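Local coordinates for glutathione S-transferase omega-like 2 (Saccharomyces cerevisiae, PDB 5LKB), which acts as a glutathione-dependent thiol transferase and dehydroascorbate reductase and reacts with glutathionyl-(hydro)quinones, at residues D143-S148 and Q167-N172. Residues are numbered along the deposited sequence; the frame is centred on the assembly and turned at random.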
loop_
_atom_site.group_PDB
_atom_site.type_symbol
_atom_site.label_atom_id
_atom_site.label_comp_id
_atom_site.label_asym_id
_atom_site.label_seq_id
_atom_site.Cartn_x
_atom_site.Cartn_y
_atom_site.Cartn_z
ATOM N N ASP A 143 31.082 -15.140 5.627
ATOM C CA ASP A 143 32.520 -15.452 5.565
ATOM C C ASP A 143 33.349 -14.454 6.363
ATOM O O ASP A 143 34.345 -14.834 6.986
ATOM C CB ASP A 143 33.028 -15.538 4.128
ATOM C CG ASP A 143 32.351 -16.661 3.306
ATOM O OD1 ASP A 143 32.024 -17.734 3.853
ATOM O OD2 ASP A 143 32.176 -16.459 2.074
ATOM N N LEU A 144 33.012 -13.162 6.300
ATOM C CA LEU A 144 33.677 -12.145 7.114
ATOM C C LEU A 144 33.429 -12.378 8.602
ATOM O O LEU A 144 34.349 -12.250 9.428
ATOM C CB LEU A 144 33.183 -10.746 6.721
ATOM C CG LEU A 144 33.501 -10.358 5.299
ATOM C CD1 LEU A 144 32.717 -9.084 4.812
ATOM C CD2 LEU A 144 35.014 -10.138 5.130
ATOM N N TYR A 145 32.198 -12.746 8.958
ATOM C CA TYR A 145 31.817 -12.977 10.346
ATOM C C TYR A 145 32.588 -14.165 10.925
ATOM O O TYR A 145 33.161 -14.071 12.015
ATOM C CB TYR A 145 30.285 -13.188 10.458
ATOM C CG TYR A 145 29.498 -11.895 10.541
ATOM C CD1 TYR A 145 29.108 -11.196 9.402
ATOM C CD2 TYR A 145 29.124 -11.390 11.752
ATOM C CE1 TYR A 145 28.427 -10.007 9.506
ATOM C CE2 TYR A 145 28.431 -10.204 11.866
ATOM C CZ TYR A 145 28.068 -9.510 10.722
ATOM O OH TYR A 145 27.397 -8.305 10.922
ATOM N N TYR A 146 32.636 -15.277 10.191
ATOM C CA TYR A 146 33.346 -16.461 10.690
ATOM C C TYR A 146 34.859 -16.228 10.726
ATOM O O TYR A 146 35.554 -16.741 11.619
ATOM C CB TYR A 146 32.987 -17.680 9.832
ATOM C CG TYR A 146 31.576 -18.206 10.014
ATOM C CD1 TYR A 146 31.010 -18.337 11.289
ATOM C CD2 TYR A 146 30.804 -18.594 8.924
ATOM C CE1 TYR A 146 29.705 -18.843 11.465
ATOM C CE2 TYR A 146 29.484 -19.102 9.105
ATOM C CZ TYR A 146 28.958 -19.199 10.362
ATOM O OH TYR A 146 27.693 -19.708 10.557
ATOM N N LYS A 147 35.401 -15.484 9.757
ATOM C CA LYS A 147 36.808 -15.089 9.828
ATOM C C LYS A 147 37.102 -14.343 11.123
ATOM O O LYS A 147 38.057 -14.666 11.841
ATOM C CB LYS A 147 37.182 -14.244 8.613
ATOM C CG LYS A 147 38.651 -13.813 8.566
ATOM C CD LYS A 147 39.591 -15.028 8.583
ATOM C CE LYS A 147 41.029 -14.571 8.569
ATOM N NZ LYS A 147 41.982 -15.721 8.569
ATOM N N SER A 148 36.299 -13.340 11.445
ATOM C CA SER A 148 36.500 -12.565 12.657
ATOM C C SER A 148 36.333 -13.437 13.898
ATOM O O SER A 148 37.164 -13.369 14.826
ATOM C CB SER A 148 35.517 -11.398 12.673
ATOM O OG SER A 148 35.911 -10.316 13.510
ATOM N N GLN A 167 41.931 -8.571 10.128
ATOM C CA GLN A 167 40.869 -9.381 9.509
ATOM C C GLN A 167 39.760 -9.659 10.506
ATOM O O GLN A 167 39.418 -10.804 10.772
ATOM C CB GLN A 167 41.401 -10.653 8.857
ATOM C CG GLN A 167 42.463 -10.318 7.842
ATOM C CD GLN A 167 42.735 -11.430 6.863
ATOM O OE1 GLN A 167 41.968 -12.395 6.756
ATOM N NE2 GLN A 167 43.824 -11.290 6.109
ATOM N N THR A 168 39.263 -8.583 11.113
ATOM C CA THR A 168 38.197 -8.689 12.089
ATOM C C THR A 168 37.152 -7.642 11.760
ATOM O O THR A 168 37.434 -6.630 11.115
ATOM C CB THR A 168 38.721 -8.455 13.539
ATOM O OG1 THR A 168 39.409 -7.200 13.624
ATOM C CG2 THR A 168 39.619 -9.618 14.009
ATOM N N ILE A 169 35.976 -7.847 12.331
ATOM C CA ILE A 169 34.955 -6.820 12.328
ATOM C C ILE A 169 35.210 -5.882 13.494
ATOM O O ILE A 169 35.166 -6.307 14.659
ATOM C CB ILE A 169 33.580 -7.474 12.438
ATOM C CG1 ILE A 169 33.381 -8.415 11.270
ATOM C CG2 ILE A 169 32.490 -6.419 12.548
ATOM C CD1 ILE A 169 32.008 -9.029 11.252
ATOM N N VAL A 170 35.472 -4.615 13.184
ATOM C CA VAL A 170 35.650 -3.593 14.214
ATOM C C VAL A 170 34.327 -3.324 14.889
ATOM O O VAL A 170 34.188 -3.367 16.115
ATOM C CB VAL A 170 36.262 -2.298 13.627
ATOM C CG1 VAL A 170 36.320 -1.167 14.693
ATOM C CG2 VAL A 170 37.658 -2.586 12.994
ATOM N N ASN A 171 33.298 -3.070 14.075
ATOM C CA ASN A 171 32.030 -2.605 14.609
ATOM C C ASN A 171 30.981 -2.942 13.556
ATOM O O ASN A 171 31.207 -2.677 12.367
ATOM C CB ASN A 171 32.058 -1.131 14.897
ATOM C CG ASN A 171 30.948 -0.671 15.771
ATOM O OD1 ASN A 171 29.777 -0.703 15.340
ATOM N ND2 ASN A 171 31.241 -0.181 16.971
ATOM N N ASN A 172 29.853 -3.543 13.991
ATOM C CA ASN A 172 28.702 -3.798 13.120
ATOM C C ASN A 172 27.438 -3.166 13.677
ATOM O O ASN A 172 26.318 -3.588 13.321
ATOM C CB ASN A 172 28.565 -5.275 12.782
ATOM C CG ASN A 172 28.018 -6.086 13.916
ATOM O OD1 ASN A 172 28.124 -5.655 15.102
ATOM N ND2 ASN A 172 27.425 -7.273 13.591
HETATM O O HOH W 1 40.647 -12.979 12.005
#
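Ser-148 and Thr-168 bring the two backbones closest, with their CA atoms 4.3 Å apart where the last turn of helix 141-148 meets the start of strand 168-171. Inside the helix, Leu-144 O takes the amide of Ser-148; in 167-172 the chain turns a corner at Val-170 and curls back so that Asn-172 faces the helix again. The strand opens on a G1 beta bulge at Gln-167 and Thr-168.

The serine hydroxyl makes the first link. A chi1 of -158° at Ser-148 turns OG away from its own N and out to the strand, beside the CA of Thr-168. There Ser-148 OG accepts the amide of Ile-169, 2.7 Å from Ile-169 N and nearly straight. A water lies between the carbonyl oxygens Lys-147 O and Gln-167 O, within hydrogen-bonding distance of each. Beside it, the Lys-147 chain turns at chi2 (58°) and crosses Gln-167 obliquely; Lys-147 CE lies 3.0 Å from Gln-167 OE1, a close carbon-oxygen contact and not a hydrogen bond or salt bridge, with Lys-147 NZ 3.8 Å from that oxygen.

Tyr-145 carries the other end. Ile-169 sets its CD1 squarely over the centre of one ring face, 3.7 Å from the centroid of Tyr-145, a CH-pi contact. At the ring edge, Asn-172 ND2 donates to Tyr-145 OH at 2.9 Å, the hydroxyl lying in the amide plane although ring and amide are turned 58° apart. The same hydroxyl is hydrogen-bonded to Thr-157 O. A phenylalanine here would probably keep the methyl-ring contact but leave Asn-172 ND2 and Thr-157 O without this partner.

Asn-172 OD1 meanwhile takes the amide of Phe-20, and the next residue, Glu-173, binds glutathione. The helix thus packs against the edge strand of the four-stranded mixed sheet in the thioredoxin-like N-terminal domain, where Leu-144 and Ile-169 both touch Trp-162 of the adjoining strand 160-163.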